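PDB 3S5Q: putative glycosylhydrolase from Parabacteroides distasonis, which probably acts as a glycoside hydrolase of the 3-keto-disaccharide hydrolase family, on a substrate that remains to be established. Local coordinates for residues 115-120 with 182-187; 95-100 with 202-207. One frame throughout, in Å; residues are numbered along the deposited sequence.

Interaction 1 (115-120 with 182-187)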
loop_
_atom_site.group_PDB
_atom_site.type_symbol
_atom_site.label_atom_id
_atom_site.label_comp_id
_atom_site.label_asym_id
_atom_site.label_seq_id
_atom_site.Cartn_x
_atom_site.Cartn_y
_atom_site.Cartn_z
ATOM N N GLY A 115 6.875 0.937 1.996
ATOM C CA GLY A 115 6.494 2.339 1.836
ATOM C C GLY A 115 6.922 2.963 0.524
ATOM O O GLY A 115 6.495 4.084 0.179
ATOM N N SER A 116 7.748 2.242 -0.239
ATOM C CA SER A 116 8.221 2.771 -1.511
ATOM C C SER A 116 7.072 2.795 -2.507
ATOM O O SER A 116 6.130 1.986 -2.423
ATOM C CB SER A 116 9.370 1.926 -2.072
ATOM O OG SER A 116 8.954 0.600 -2.336
ATOM N N ILE A 117 7.148 3.728 -3.455
ATOM C CA ILE A 117 6.413 3.619 -4.703
ATOM C C ILE A 117 7.327 2.639 -5.417
ATOM O O ILE A 117 8.422 2.991 -5.885
ATOM C CB ILE A 117 6.309 4.960 -5.410
ATOM C CG1 ILE A 117 5.442 5.920 -4.571
ATOM C CG2 ILE A 117 5.748 4.814 -6.864
ATOM C CD1 ILE A 117 5.567 7.365 -4.974
ATOM N N TYR A 118 6.937 1.378 -5.365
ATOM C CA TYR A 118 7.812 0.240 -5.672
ATOM C C TYR A 118 8.567 0.437 -7.006
ATOM O O TYR A 118 7.953 0.687 -8.024
ATOM C CB TYR A 118 6.977 -1.065 -5.698
ATOM C CG TYR A 118 7.788 -2.273 -6.028
ATOM C CD1 TYR A 118 8.617 -2.842 -5.075
ATOM C CD2 TYR A 118 7.748 -2.850 -7.304
ATOM C CE1 TYR A 118 9.387 -3.915 -5.348
ATOM C CE2 TYR A 118 8.540 -3.989 -7.596
ATOM C CZ TYR A 118 9.354 -4.509 -6.606
ATOM O OH TYR A 118 10.146 -5.626 -6.834
ATOM N N GLY A 119 9.899 0.321 -6.958
ATOM C CA GLY A 119 10.749 0.364 -8.167
ATOM C C GLY A 119 11.002 1.765 -8.715
ATOM O O GLY A 119 11.793 1.915 -9.671
ATOM N N HIS A 120 10.393 2.785 -8.086
ATOM C CA HIS A 120 10.459 4.170 -8.534
ATOM C C HIS A 120 10.988 5.186 -7.510
ATOM O O HIS A 120 11.755 6.091 -7.871
ATOM C CB HIS A 120 9.055 4.640 -9.065
ATOM C CG HIS A 120 8.570 3.825 -10.243
ATOM N ND1 HIS A 120 8.150 2.509 -10.123
ATOM C CD2 HIS A 120 8.476 4.133 -11.567
ATOM C CE1 HIS A 120 7.824 2.045 -11.322
ATOM N NE2 HIS A 120 7.991 3.019 -12.217
ATOM N N ILE A 182 5.841 1.310 -18.081
ATOM C CA ILE A 182 5.118 2.486 -18.516
ATOM C C ILE A 182 5.632 3.694 -17.764
ATOM O O ILE A 182 5.676 3.652 -16.550
ATOM C CB ILE A 182 3.587 2.364 -18.293
ATOM C CG1 ILE A 182 3.071 0.974 -18.745
ATOM C CG2 ILE A 182 2.859 3.565 -18.987
ATOM C CD1 ILE A 182 3.395 0.621 -20.154
ATOM N N PRO A 183 5.999 4.789 -18.479
ATOM C CA PRO A 183 6.492 5.971 -17.800
ATOM C C PRO A 183 5.419 6.413 -16.817
ATOM O O PRO A 183 4.260 6.528 -17.196
ATOM C CB PRO A 183 6.679 6.991 -18.944
ATOM C CG PRO A 183 6.876 6.186 -20.114
ATOM C CD PRO A 183 6.010 4.969 -19.930
ATOM N N TYR A 184 5.759 6.555 -15.545
ATOM C CA TYR A 184 4.708 6.889 -14.590
ATOM C C TYR A 184 4.135 8.276 -14.807
ATOM O O TYR A 184 3.017 8.537 -14.334
ATOM C CB TYR A 184 5.183 6.733 -13.167
ATOM C CG TYR A 184 5.063 5.347 -12.613
ATOM C CD1 TYR A 184 4.862 4.227 -13.431
ATOM C CD2 TYR A 184 5.186 5.147 -11.244
ATOM C CE1 TYR A 184 4.767 2.944 -12.872
ATOM C CE2 TYR A 184 5.083 3.870 -10.682
ATOM C CZ TYR A 184 4.886 2.786 -11.500
ATOM O OH TYR A 184 4.808 1.562 -10.901
ATOM N N ALA A 185 4.837 9.146 -15.554
ATOM C CA ALA A 185 4.244 10.448 -16.001
ATOM C C ALA A 185 3.037 10.269 -16.910
ATOM O O ALA A 185 2.194 11.174 -17.018
ATOM C CB ALA A 185 5.300 11.352 -16.695
ATOM N N ASN A 186 2.950 9.105 -17.559
ATOM C CA ASN A 186 1.850 8.794 -18.501
ATOM C C ASN A 186 0.701 7.907 -17.949
ATOM O O ASN A 186 -0.244 7.539 -18.677
ATOM C CB ASN A 186 2.459 8.148 -19.747
ATOM C CG ASN A 186 3.377 9.113 -20.534
ATOM O OD1 ASN A 186 3.388 10.329 -20.295
ATOM N ND2 ASN A 186 4.114 8.570 -21.503
HETATM N N MSE A 187 0.813 7.530 -16.671
HETATM C CA MSE A 187 -0.151 6.698 -15.973
HETATM C C MSE A 187 -1.393 7.514 -15.602
HETATM O O MSE A 187 -1.258 8.590 -15.016
HETATM C CB MSE A 187 0.489 6.136 -14.702
HETATM C CG MSE A 187 1.659 5.130 -14.954
HETATM SE SE MSE A 187 1.077 3.509 -15.797
HETATM C CE MSE A 187 0.417 2.534 -14.344
HETATM O O HOH W 1 5.263 1.332 -8.166
HETATM O O HOH W 2 7.640 2.779 -14.885
#
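The carbonyl oxygen of Y118 is gripped twice: by H120, whose ND1 donates to Y118 O over 2.8 Å, and by a water that donates to the same oxygen and accepts a hydrogen bond from Y184 OH, 2.8 Å from that water. The imidazole bond is nearly straight, 165° at the hydrogen, and Y118 O lies almost in the ring plane, so the bond fixes the rotation of the H120 ring. At the far end of the imidazole, NE2 of H120 meets a second water, 2.7 Å away, which donates to I182 O. Pinned at both nitrogens, the ring lies flat over one face of the Y184 phenol in an offset stack, planes 12° apart, though the exact separation is doubtful. The phenol edge meets aliphatic carbon instead: CG2 of I117, held anti to its own backbone nitrogen (CG1 sits beside that nitrogen, chi1 -66°), comes up near the ring plane, 4.0 Å from Y184 CE2. W164 packs against both stacked rings; I93 of strand 93-98 touches I117 and Y184, while I149 and V157 of the other sheet also pack on I117. Two long loops are thereby joined beside edge strand 93-98 of a concanavalin A-like beta-sandwich through a buried, water-bridged histidine-tyrosine stack.

Interaction 2 (95-100 with 202-207)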
loop_
_atom_site.group_PDB
_atom_site.type_symbol
_atom_site.label_atom_id
_atom_site.label_comp_id
_atom_site.label_asym_id
_atom_site.label_seq_id
_atom_site.Cartn_x
_atom_site.Cartn_y
_atom_site.Cartn_z
ATOM N N ILE A 95 2.429 0.596 -3.867
ATOM C CA ILE A 95 3.107 1.020 -2.659
ATOM C C ILE A 95 3.481 -0.276 -1.947
ATOM O O ILE A 95 2.619 -1.061 -1.610
ATOM C CB ILE A 95 2.206 1.839 -1.777
ATOM C CG1 ILE A 95 1.605 3.013 -2.560
ATOM C CG2 ILE A 95 2.927 2.353 -0.532
ATOM C CD1 ILE A 95 2.570 3.744 -3.452
ATOM N N GLN A 96 4.771 -0.495 -1.757
ATOM C CA GLN A 96 5.281 -1.734 -1.137
ATOM C C GLN A 96 4.906 -1.874 0.347
ATOM O O GLN A 96 4.915 -0.904 1.122
ATOM C CB GLN A 96 6.808 -1.751 -1.263
ATOM C CG GLN A 96 7.572 -3.006 -0.699
ATOM C CD GLN A 96 7.360 -4.257 -1.509
ATOM O OE1 GLN A 96 6.258 -4.502 -1.986
ATOM N NE2 GLN A 96 8.427 -5.081 -1.675
ATOM N N ILE A 97 4.650 -3.111 0.769
ATOM C CA ILE A 97 4.582 -3.411 2.199
ATOM C C ILE A 97 5.516 -4.557 2.354
ATOM O O ILE A 97 5.389 -5.510 1.625
ATOM C CB ILE A 97 3.174 -3.823 2.664
ATOM C CG1 ILE A 97 2.255 -2.621 2.596
ATOM C CG2 ILE A 97 3.231 -4.427 4.112
ATOM C CD1 ILE A 97 0.793 -2.941 2.794
ATOM N N ALA A 98 6.510 -4.408 3.224
ATOM C CA ALA A 98 7.493 -5.479 3.468
ATOM C C ALA A 98 7.996 -5.377 4.875
ATOM O O ALA A 98 8.046 -4.287 5.461
ATOM C CB ALA A 98 8.690 -5.389 2.476
ATOM N N ASP A 99 8.360 -6.526 5.436
ATOM C CA ASP A 99 9.073 -6.560 6.691
ATOM C C ASP A 99 10.520 -6.247 6.393
ATOM O O ASP A 99 11.320 -7.185 6.225
ATOM C CB ASP A 99 8.974 -7.939 7.366
ATOM C CG ASP A 99 9.940 -8.087 8.584
ATOM O OD1 ASP A 99 10.222 -7.090 9.286
ATOM O OD2 ASP A 99 10.426 -9.213 8.840
ATOM N N ASP A 100 10.845 -4.949 6.338
ATOM C CA ASP A 100 12.210 -4.466 6.109
ATOM C C ASP A 100 13.224 -4.988 7.144
ATOM O O ASP A 100 14.425 -4.990 6.877
ATOM C CB ASP A 100 12.258 -2.926 6.082
ATOM C CG ASP A 100 11.566 -2.314 4.840
ATOM O OD1 ASP A 100 11.019 -3.045 3.987
ATOM O OD2 ASP A 100 11.616 -1.070 4.693
ATOM N N SER A 202 5.160 -15.817 4.165
ATOM C CA SER A 202 4.623 -15.286 5.416
ATOM C C SER A 202 3.416 -14.370 5.198
ATOM O O SER A 202 3.210 -13.733 4.126
ATOM C CB SER A 202 5.705 -14.556 6.198
ATOM O OG SER A 202 6.420 -13.722 5.310
ATOM N N ASN A 203 2.640 -14.302 6.266
ATOM C CA ASN A 203 1.319 -13.723 6.219
ATOM C C ASN A 203 1.280 -12.212 6.354
ATOM O O ASN A 203 2.145 -11.613 6.977
ATOM C CB ASN A 203 0.462 -14.363 7.290
ATOM C CG ASN A 203 0.113 -15.780 6.953
ATOM O OD1 ASN A 203 -0.275 -16.108 5.814
ATOM N ND2 ASN A 203 0.284 -16.646 7.921
ATOM N N ILE A 204 0.245 -11.627 5.759
ATOM C CA ILE A 204 -0.044 -10.202 5.872
ATOM C C ILE A 204 -1.442 -10.060 6.482
ATOM O O ILE A 204 -2.335 -10.789 6.089
ATOM C CB ILE A 204 0.035 -9.467 4.454
ATOM C CG1 ILE A 204 -0.186 -7.977 4.597
ATOM C CG2 ILE A 204 -0.978 -10.025 3.405
ATOM C CD1 ILE A 204 0.837 -7.255 5.401
ATOM N N TRP A 205 -1.625 -9.126 7.422
ATOM C CA TRP A 205 -2.963 -8.824 7.979
ATOM C C TRP A 205 -3.241 -7.342 7.802
ATOM O O TRP A 205 -2.340 -6.523 8.006
ATOM C CB TRP A 205 -3.062 -9.194 9.473
ATOM C CG TRP A 205 -2.807 -10.630 9.766
ATOM C CD1 TRP A 205 -3.740 -11.623 9.848
ATOM C CD2 TRP A 205 -1.537 -11.245 10.030
ATOM N NE1 TRP A 205 -3.132 -12.818 10.114
ATOM C CE2 TRP A 205 -1.779 -12.619 10.244
ATOM C CE3 TRP A 205 -0.219 -10.772 10.100
ATOM C CZ2 TRP A 205 -0.746 -13.537 10.549
ATOM C CZ3 TRP A 205 0.825 -11.702 10.418
ATOM C CH2 TRP A 205 0.538 -13.057 10.630
ATOM N N PHE A 206 -4.478 -7.005 7.440
ATOM C CA PHE A 206 -4.919 -5.595 7.325
ATOM C C PHE A 206 -6.103 -5.343 8.257
ATOM O O PHE A 206 -6.862 -6.273 8.566
ATOM C CB PHE A 206 -5.392 -5.287 5.907
ATOM C CG PHE A 206 -4.327 -5.382 4.873
ATOM C CD1 PHE A 206 -4.081 -6.590 4.193
ATOM C CD2 PHE A 206 -3.577 -4.261 4.528
ATOM C CE1 PHE A 206 -3.083 -6.660 3.174
ATOM C CE2 PHE A 206 -2.593 -4.328 3.515
ATOM C CZ PHE A 206 -2.352 -5.506 2.842
ATOM N N ARG A 207 -6.240 -4.094 8.710
ATOM C CA ARG A 207 -7.452 -3.661 9.386
ATOM C C ARG A 207 -7.679 -2.158 9.255
ATOM O O ARG A 207 -6.778 -1.379 8.848
ATOM C CB ARG A 207 -7.461 -4.062 10.862
ATOM C CG ARG A 207 -6.608 -3.160 11.766
ATOM C CD ARG A 207 -6.469 -3.730 13.193
ATOM N NE ARG A 207 -5.732 -2.777 14.027
ATOM C CZ ARG A 207 -5.635 -2.813 15.347
ATOM N NH1 ARG A 207 -6.238 -3.758 16.064
ATOM N NH2 ARG A 207 -4.915 -1.890 15.950
#
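The phenyl ring of F206 receives the end of I97 obliquely: I97 CD1 comes within 3.7 Å of F206 CE2, and CZ is its next neighbour in the ring. The other flat group of the strand, the indole of W205, belongs to the opposite side of the backbone, where CB of N203 rests over one of its faces, 3.5 Å above the plane and displaced toward the rim. I97 meets both of its partners, I204 and F206, one with each branch. Its longer arm is extended (chi2 170°), which carries CD1 out to the phenyl ring arriving from the opposite direction. The shorter branch, CG2, meets the end of I204, with I97 CG2 and I204 CD1 3.9 Å apart, the two side chains crossing at about a right angle. I204 reaches this point because its CG1 stands anti to the backbone nitrogen, chi1 -177°. No hydrogen bond links the segments, and the nearest CA atoms, those of I97 and I204, are still 9.0 Å apart; the contact is made by methyl groups and ring carbons alone. F68 of strand 62-70 touches both I97 and F206, while L45 and L66 add further apolar surface around the phenyl ring. Strand 93-98 belongs to the five-stranded sheet and strand 204-213 to the eight-stranded one, so these buried side chains help fill the interior between two antiparallel sheets, the hydrophobic core characteristic of the concanavalin A-like beta-sandwich.

Overall arrangement
Followed from the N terminus, the chain first enters interaction 2 at 95-100, on an outermost strand of the five-stranded sheet, then almost at once supplies 115-120 to interaction 1. That contact is closed by 182-187, before strand 192-195 returns to the five-stranded sheet; 202-207 then closes interaction 2 on the other sheet. The smaller loop thus nests within the larger. Their centres lie about 19 Å apart, on opposite sides of the chain's centre, yet 115-120 runs beside 95-100, probably bonded from G115 N and S116 O to the backbone of Q96. Interaction 2 joins the sheets, whereas interaction 1 ties two long loops to each other and, through I117, to both sheets.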